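Local coordinates for phosphoribosylamine--glycine ligase (Thermotoga maritima, PDB 1VKZ), which catalyses the ATP-dependent ligation of glycine to 5-phospho-beta-D-ribosylamine, yielding glycinamide ribonucleotide in de novo purine biosynthesis, at residues Glu131-Lys136 with Lys169-Ile174. Residues are numbered along the deposited sequence; the frame is centred on the assembly and turned at random.
Sequences EELREK and KGSKLI
The peptide group joining Gly-170 to Ser-171 presents one face to Leu-133, whose CD2 methyl stands almost straight above it, 3.2 Å from C of Gly-170. From the same methyl to N of Ser-171 is 3.3 Å. At the oxygen edge of this peptide, O of Gly-170 accepts the helical bond from N of Ile-174 (3.0 Å). Glycine suits the place because it has no side chain to hold the leucine off the backbone. Leu-133 reaches across with CG anti to the backbone N (chi1 -177°), and its branched end offers a methyl small enough to press on a flat backbone group.

This is helix-to-helix packing within the ATP-grasp region: helices 130-137 and 163-175 run roughly antiparallel, the segment axes 9.7 Å apart at an angle of 144°. Both lean on the antiparallel sheet that includes strands 144-148 and 186-190; Leu-133 touches Ile-146 and Ile-188, while Ile-174 touches Val-186.

One turn after Gly-170, Ile-174 extends CD1 to 3.6 Å from CD2 of Leu-133 and 3.9 Å from CB of Leu-133, so this one methyl, at the tip of the longer branch, meets the leucine both at its base and at its end. Both residues are buried, which suits their wholly apolar side chains. The small, partly exposed Ser-171 borders the methyl more loosely, with OG 3.8 Å from CD2 of Leu-133, and also touches Pro-130.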
loop_
_atom_site.group_PDB
_atom_site.type_symbol
_atom_site.label_atom_id
_atom_site.label_comp_id
_atom_site.label_asym_id
_atom_site.label_seq_id
_atom_site.Cartn_x
_atom_site.Cartn_y
_atom_site.Cartn_z
ATOM N N GLU A 131 -25.271 8.767 -17.783
ATOM C CA GLU A 131 -25.601 8.717 -19.209
ATOM C C GLU A 131 -24.402 8.208 -20.031
ATOM O O GLU A 131 -24.546 7.315 -20.874
ATOM C CB GLU A 131 -26.022 10.111 -19.685
ATOM C CG GLU A 131 -26.574 10.163 -21.104
ATOM C CD GLU A 131 -26.340 11.511 -21.769
ATOM O OE1 GLU A 131 -25.174 11.982 -21.751
ATOM O OE2 GLU A 131 -27.317 12.085 -22.318
ATOM N N GLU A 132 -23.229 8.778 -19.777
ATOM C CA GLU A 132 -22.018 8.387 -20.486
ATOM C C GLU A 132 -21.664 6.933 -20.153
ATOM O O GLU A 132 -21.207 6.185 -21.026
ATOM C CB GLU A 132 -20.859 9.321 -20.118
ATOM C CG GLU A 132 -21.051 10.761 -20.561
ATOM C CD GLU A 132 -19.956 11.692 -20.064
ATOM O OE1 GLU A 132 -18.989 11.213 -19.428
ATOM O OE2 GLU A 132 -20.063 12.916 -20.306
ATOM N N LEU A 133 -21.881 6.546 -18.893
ATOM C CA LEU A 133 -21.664 5.176 -18.449
ATOM C C LEU A 133 -22.503 4.183 -19.265
ATOM O O LEU A 133 -22.009 3.121 -19.632
ATOM C CB LEU A 133 -21.990 5.056 -16.961
ATOM C CG LEU A 133 -21.758 3.693 -16.293
ATOM C CD1 LEU A 133 -20.386 3.139 -16.592
ATOM C CD2 LEU A 133 -21.935 3.829 -14.797
ATOM N N ARG A 134 -23.759 4.538 -19.553
ATOM C CA ARG A 134 -24.645 3.701 -20.388
ATOM C C ARG A 134 -24.135 3.567 -21.825
ATOM O O ARG A 134 -24.118 2.470 -22.386
ATOM C CB ARG A 134 -26.071 4.269 -20.441
ATOM C CG ARG A 134 -26.898 4.120 -19.169
ATOM C CD ARG A 134 -28.291 4.803 -19.249
ATOM N NE ARG A 134 -28.232 6.246 -18.949
ATOM C CZ ARG A 134 -29.105 7.168 -19.390
ATOM N NH1 ARG A 134 -30.139 6.839 -20.167
ATOM N NH2 ARG A 134 -28.941 8.443 -19.049
ATOM N N GLU A 135 -23.749 4.697 -22.420
ATOM C CA GLU A 135 -23.211 4.727 -23.780
ATOM C C GLU A 135 -21.877 3.998 -23.826
ATOM O O GLU A 135 -21.720 3.031 -24.562
ATOM C CB GLU A 135 -23.044 6.184 -24.262
ATOM C CG GLU A 135 -22.415 6.365 -25.652
ATOM C CD GLU A 135 -20.935 6.774 -25.625
ATOM O OE1 GLU A 135 -20.646 7.992 -25.508
ATOM O OE2 GLU A 135 -20.051 5.883 -25.745
ATOM N N LYS A 136 -20.931 4.457 -23.010
ATOM C CA LYS A 136 -19.556 3.981 -23.083
ATOM C C LYS A 136 -19.372 2.542 -22.583
ATOM O O LYS A 136 -18.370 1.899 -22.914
ATOM C CB LYS A 136 -18.611 4.959 -22.355
ATOM C CG LYS A 136 -18.628 6.374 -22.978
ATOM C CD LYS A 136 -17.822 7.372 -22.173
ATOM C CE LYS A 136 -18.089 8.811 -22.630
ATOM N NZ LYS A 136 -17.047 9.295 -23.558
ATOM N N LYS A 169 -24.680 0.265 -10.169
ATOM C CA LYS A 169 -23.692 0.631 -9.148
ATOM C C LYS A 169 -22.739 1.714 -9.638
ATOM O O LYS A 169 -22.372 2.633 -8.888
ATOM C CB LYS A 169 -22.878 -0.594 -8.700
ATOM C CG LYS A 169 -23.666 -1.555 -7.840
ATOM C CD LYS A 169 -22.872 -2.798 -7.435
ATOM C CE LYS A 169 -23.841 -3.866 -6.869
ATOM N NZ LYS A 169 -23.265 -5.241 -6.818
ATOM N N GLY A 170 -22.324 1.603 -10.891
ATOM C CA GLY A 170 -21.400 2.572 -11.458
ATOM C C GLY A 170 -22.000 3.958 -11.574
ATOM O O GLY A 170 -21.291 4.966 -11.449
ATOM N N SER A 171 -23.296 4.011 -11.851
ATOM C CA SER A 171 -24.016 5.269 -11.919
ATOM C C SER A 171 -24.035 5.932 -10.548
ATOM O O SER A 171 -23.812 7.129 -10.428
ATOM C CB SER A 171 -25.465 5.011 -12.353
ATOM O OG SER A 171 -25.511 4.242 -13.535
ATOM N N LYS A 172 -24.365 5.123 -9.538
ATOM C CA LYS A 172 -24.395 5.537 -8.136
ATOM C C LYS A 172 -23.034 5.939 -7.690
ATOM O O LYS A 172 -22.900 6.848 -6.896
ATOM C CB LYS A 172 -24.850 4.404 -7.209
ATOM C CG LYS A 172 -26.341 4.165 -7.173
ATOM C CD LYS A 172 -26.676 3.003 -6.250
ATOM C CE LYS A 172 -28.148 2.602 -6.363
ATOM N NZ LYS A 172 -28.453 1.995 -7.697
ATOM N N LEU A 173 -22.019 5.243 -8.188
ATOM C CA LEU A 173 -20.625 5.605 -7.893
ATOM C C LEU A 173 -20.246 6.974 -8.471
ATOM O O LEU A 173 -19.473 7.717 -7.865
ATOM C CB LEU A 173 -19.662 4.529 -8.415
ATOM C CG LEU A 173 -18.157 4.707 -8.114
ATOM C CD1 LEU A 173 -17.897 4.825 -6.628
ATOM C CD2 LEU A 173 -17.359 3.576 -8.656
ATOM N N ILE A 174 -20.762 7.283 -9.658
ATOM C CA ILE A 174 -20.535 8.589 -10.282
ATOM C C ILE A 174 -21.189 9.707 -9.445
ATOM O O ILE A 174 -20.559 10.710 -9.138
ATOM C CB ILE A 174 -21.084 8.621 -11.758
ATOM C CG1 ILE A 174 -20.250 7.734 -12.682
ATOM C CG2 ILE A 174 -21.080 10.054 -12.323
ATOM C CD1 ILE A 174 -20.990 7.238 -13.901
#